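Local coordinates for protein putative aldo/keto reductase (PDB 4R9O) that probably works as an NADP-dependent oxidoreductase of the aldo/keto reductase family, built on a TIM barrel, at residues C[53-58]-C[129-134]. Numbering follows the deposited sequence.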
loop_
_atom_site.group_PDB
_atom_site.type_symbol
_atom_site.label_atom_id
_atom_site.label_comp_id
_atom_site.label_asym_id
_atom_site.label_seq_id
_atom_site.Cartn_x
_atom_site.Cartn_y
_atom_site.Cartn_z
ATOM N N ASP C 53 -26.235 -22.484 9.263
ATOM C CA ASP C 53 -25.093 -22.407 8.370
ATOM C C ASP C 53 -23.994 -23.381 8.788
ATOM O O ASP C 53 -23.515 -23.344 9.922
ATOM C CB ASP C 53 -24.563 -20.969 8.328
ATOM C CG ASP C 53 -23.395 -20.813 7.379
ATOM O OD1 ASP C 53 -23.636 -20.676 6.159
ATOM O OD2 ASP C 53 -22.243 -20.841 7.858
ATOM N N HIS C 54 -23.614 -24.252 7.855
ATOM C CA HIS C 54 -22.598 -25.291 8.065
ATOM C C HIS C 54 -21.513 -25.244 6.990
ATOM O O HIS C 54 -21.621 -24.479 6.035
ATOM C CB HIS C 54 -23.244 -26.683 8.065
ATOM C CG HIS C 54 -24.000 -26.997 9.324
ATOM N ND1 HIS C 54 -23.392 -27.538 10.432
ATOM C CD2 HIS C 54 -25.303 -26.833 9.643
ATOM C CE1 HIS C 54 -24.296 -27.696 11.392
ATOM N NE2 HIS C 54 -25.464 -27.275 10.935
ATOM N N ALA C 55 -20.489 -26.089 7.134
ATOM C CA ALA C 55 -19.506 -26.309 6.064
ATOM C C ALA C 55 -18.847 -27.659 6.274
ATOM O O ALA C 55 -18.752 -28.129 7.402
ATOM C CB ALA C 55 -18.450 -25.201 6.024
ATOM N N ASP C 56 -18.383 -28.282 5.202
ATOM C CA ASP C 56 -17.750 -29.589 5.357
ATOM C C ASP C 56 -16.543 -29.518 6.314
ATOM O O ASP C 56 -16.373 -30.392 7.162
ATOM C CB ASP C 56 -17.348 -30.167 3.990
ATOM C CG ASP C 56 -16.370 -29.278 3.216
ATOM O OD1 ASP C 56 -16.281 -28.059 3.495
ATOM O OD2 ASP C 56 -15.704 -29.822 2.310
ATOM N N ILE C 57 -15.743 -28.459 6.219
ATOM C CA ILE C 57 -14.500 -28.390 6.991
ATOM C C ILE C 57 -14.644 -28.030 8.485
ATOM O O ILE C 57 -13.724 -28.290 9.269
ATOM C CB ILE C 57 -13.525 -27.366 6.375
ATOM C CG1 ILE C 57 -14.117 -25.959 6.457
ATOM C CG2 ILE C 57 -13.174 -27.733 4.935
ATOM C CD1 ILE C 57 -13.058 -24.873 6.529
ATOM N N TYR C 58 -15.773 -27.438 8.882
ATOM C CA TYR C 58 -15.899 -26.883 10.241
ATOM C C TYR C 58 -15.613 -27.925 11.317
ATOM O O TYR C 58 -16.021 -29.085 11.202
ATOM C CB TYR C 58 -17.294 -26.290 10.471
ATOM C CG TYR C 58 -17.572 -24.992 9.734
ATOM C CD1 TYR C 58 -16.534 -24.187 9.268
ATOM C CD2 TYR C 58 -18.876 -24.587 9.486
ATOM C CE1 TYR C 58 -16.795 -23.004 8.584
ATOM C CE2 TYR C 58 -19.148 -23.413 8.816
ATOM C CZ TYR C 58 -18.109 -22.627 8.362
ATOM O OH TYR C 58 -18.406 -21.463 7.685
ATOM N N LEU C 129 -22.931 -23.870 -0.977
ATOM C CA LEU C 129 -22.054 -22.767 -1.362
ATOM C C LEU C 129 -20.647 -23.239 -1.752
ATOM O O LEU C 129 -20.136 -24.203 -1.198
ATOM C CB LEU C 129 -21.932 -21.756 -0.218
ATOM C CG LEU C 129 -23.171 -21.193 0.481
ATOM C CD1 LEU C 129 -22.736 -20.172 1.539
ATOM C CD2 LEU C 129 -24.146 -20.575 -0.518
ATOM N N ILE C 130 -20.032 -22.555 -2.710
ATOM C CA ILE C 130 -18.585 -22.606 -2.873
ATOM C C ILE C 130 -17.982 -21.717 -1.784
ATOM O O ILE C 130 -18.256 -20.507 -1.715
ATOM C CB ILE C 130 -18.119 -22.119 -4.275
ATOM C CG1 ILE C 130 -18.929 -22.795 -5.385
ATOM C CG2 ILE C 130 -16.616 -22.379 -4.464
ATOM C CD1 ILE C 130 -18.671 -24.313 -5.499
ATOM N N HIS C 131 -17.161 -22.325 -0.936
ATOM C CA HIS C 131 -16.710 -21.701 0.305
ATOM C C HIS C 131 -15.791 -20.507 0.060
ATOM O O HIS C 131 -15.868 -19.480 0.751
ATOM C CB HIS C 131 -15.997 -22.749 1.160
ATOM C CG HIS C 131 -16.001 -22.455 2.632
ATOM N ND1 HIS C 131 -15.820 -23.434 3.580
ATOM C CD2 HIS C 131 -16.154 -21.289 3.308
ATOM C CE1 HIS C 131 -15.869 -22.890 4.787
ATOM N NE2 HIS C 131 -16.067 -21.591 4.649
ATOM N N ARG C 132 -14.934 -20.644 -0.942
ATOM C CA ARG C 132 -13.975 -19.595 -1.245
ATOM C C ARG C 132 -13.646 -19.592 -2.742
ATOM O O ARG C 132 -13.718 -20.638 -3.396
ATOM C CB ARG C 132 -12.710 -19.768 -0.389
ATOM C CG ARG C 132 -12.349 -18.469 0.359
ATOM C CD ARG C 132 -11.643 -18.642 1.699
ATOM N NE ARG C 132 -12.462 -18.116 2.793
ATOM C CZ ARG C 132 -12.589 -18.682 3.995
ATOM N NH1 ARG C 132 -11.912 -19.782 4.295
ATOM N NH2 ARG C 132 -13.372 -18.131 4.915
ATOM N N PRO C 133 -13.308 -18.411 -3.291
ATOM C CA PRO C 133 -12.894 -18.370 -4.695
ATOM C C PRO C 133 -11.548 -19.065 -4.882
ATOM O O PRO C 133 -10.586 -18.804 -4.165
ATOM C CB PRO C 133 -12.804 -16.877 -4.997
ATOM C CG PRO C 133 -12.579 -16.226 -3.689
ATOM C CD PRO C 133 -13.336 -17.068 -2.685
ATOM N N ASP C 134 -11.517 -19.966 -5.849
ATOM C CA ASP C 134 -10.371 -20.804 -6.128
ATOM C C ASP C 134 -9.755 -20.359 -7.458
ATOM O O ASP C 134 -10.435 -20.361 -8.473
ATOM C CB ASP C 134 -10.848 -22.257 -6.155
ATOM C CG ASP C 134 -9.811 -23.234 -6.669
ATOM O OD1 ASP C 134 -8.595 -22.959 -6.596
ATOM O OD2 ASP C 134 -10.241 -24.317 -7.114
HETATM O O HOH W 1 -15.188 -25.959 2.234
#
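The rings of Tyr58 and His131 stand almost perpendicular, planes at 87°, yet their approach is oblique, with centroids 5.8 Å apart. Ala55 CB sits over the centre of one Tyr58 face and also reaches His131 CE1, 3.7 Å away, while Ile57 CD1 meets the same CE1 at 3.9 Å. At the edge of the imidazole, in its plane, a water lies 2.9 Å from His131 ND1 and donates to Asp56 OD1 at 2.7 Å, linking the two loops where no direct hydrogen bond does. His131 leaves the end of strand 125-130 with its CG roughly opposite the backbone N (chi1 -155°), which carries the ring to the loop after strand 51-53. Tyr58 OH and His131 NE2 approach to 3.8 Å without a hydrogen bond; the hydroxyl is bonded to Lys86, and Glu224 of a neighbouring subunit hydrogen-bonds to NE2 and, weakly, to the hydroxyl. Lys86 also forms a salt bridge with Asp53. Asp53, Tyr58, Lys86 and His131 match the catalytic tetrad of aldo/keto reductases, at the C-terminal end of the barrel strands, with Tyr58 the probable proton donor. Lys86 holds the hydroxyl while the imidazole stands beside it, an arrangement consistent with a role in proton transfer.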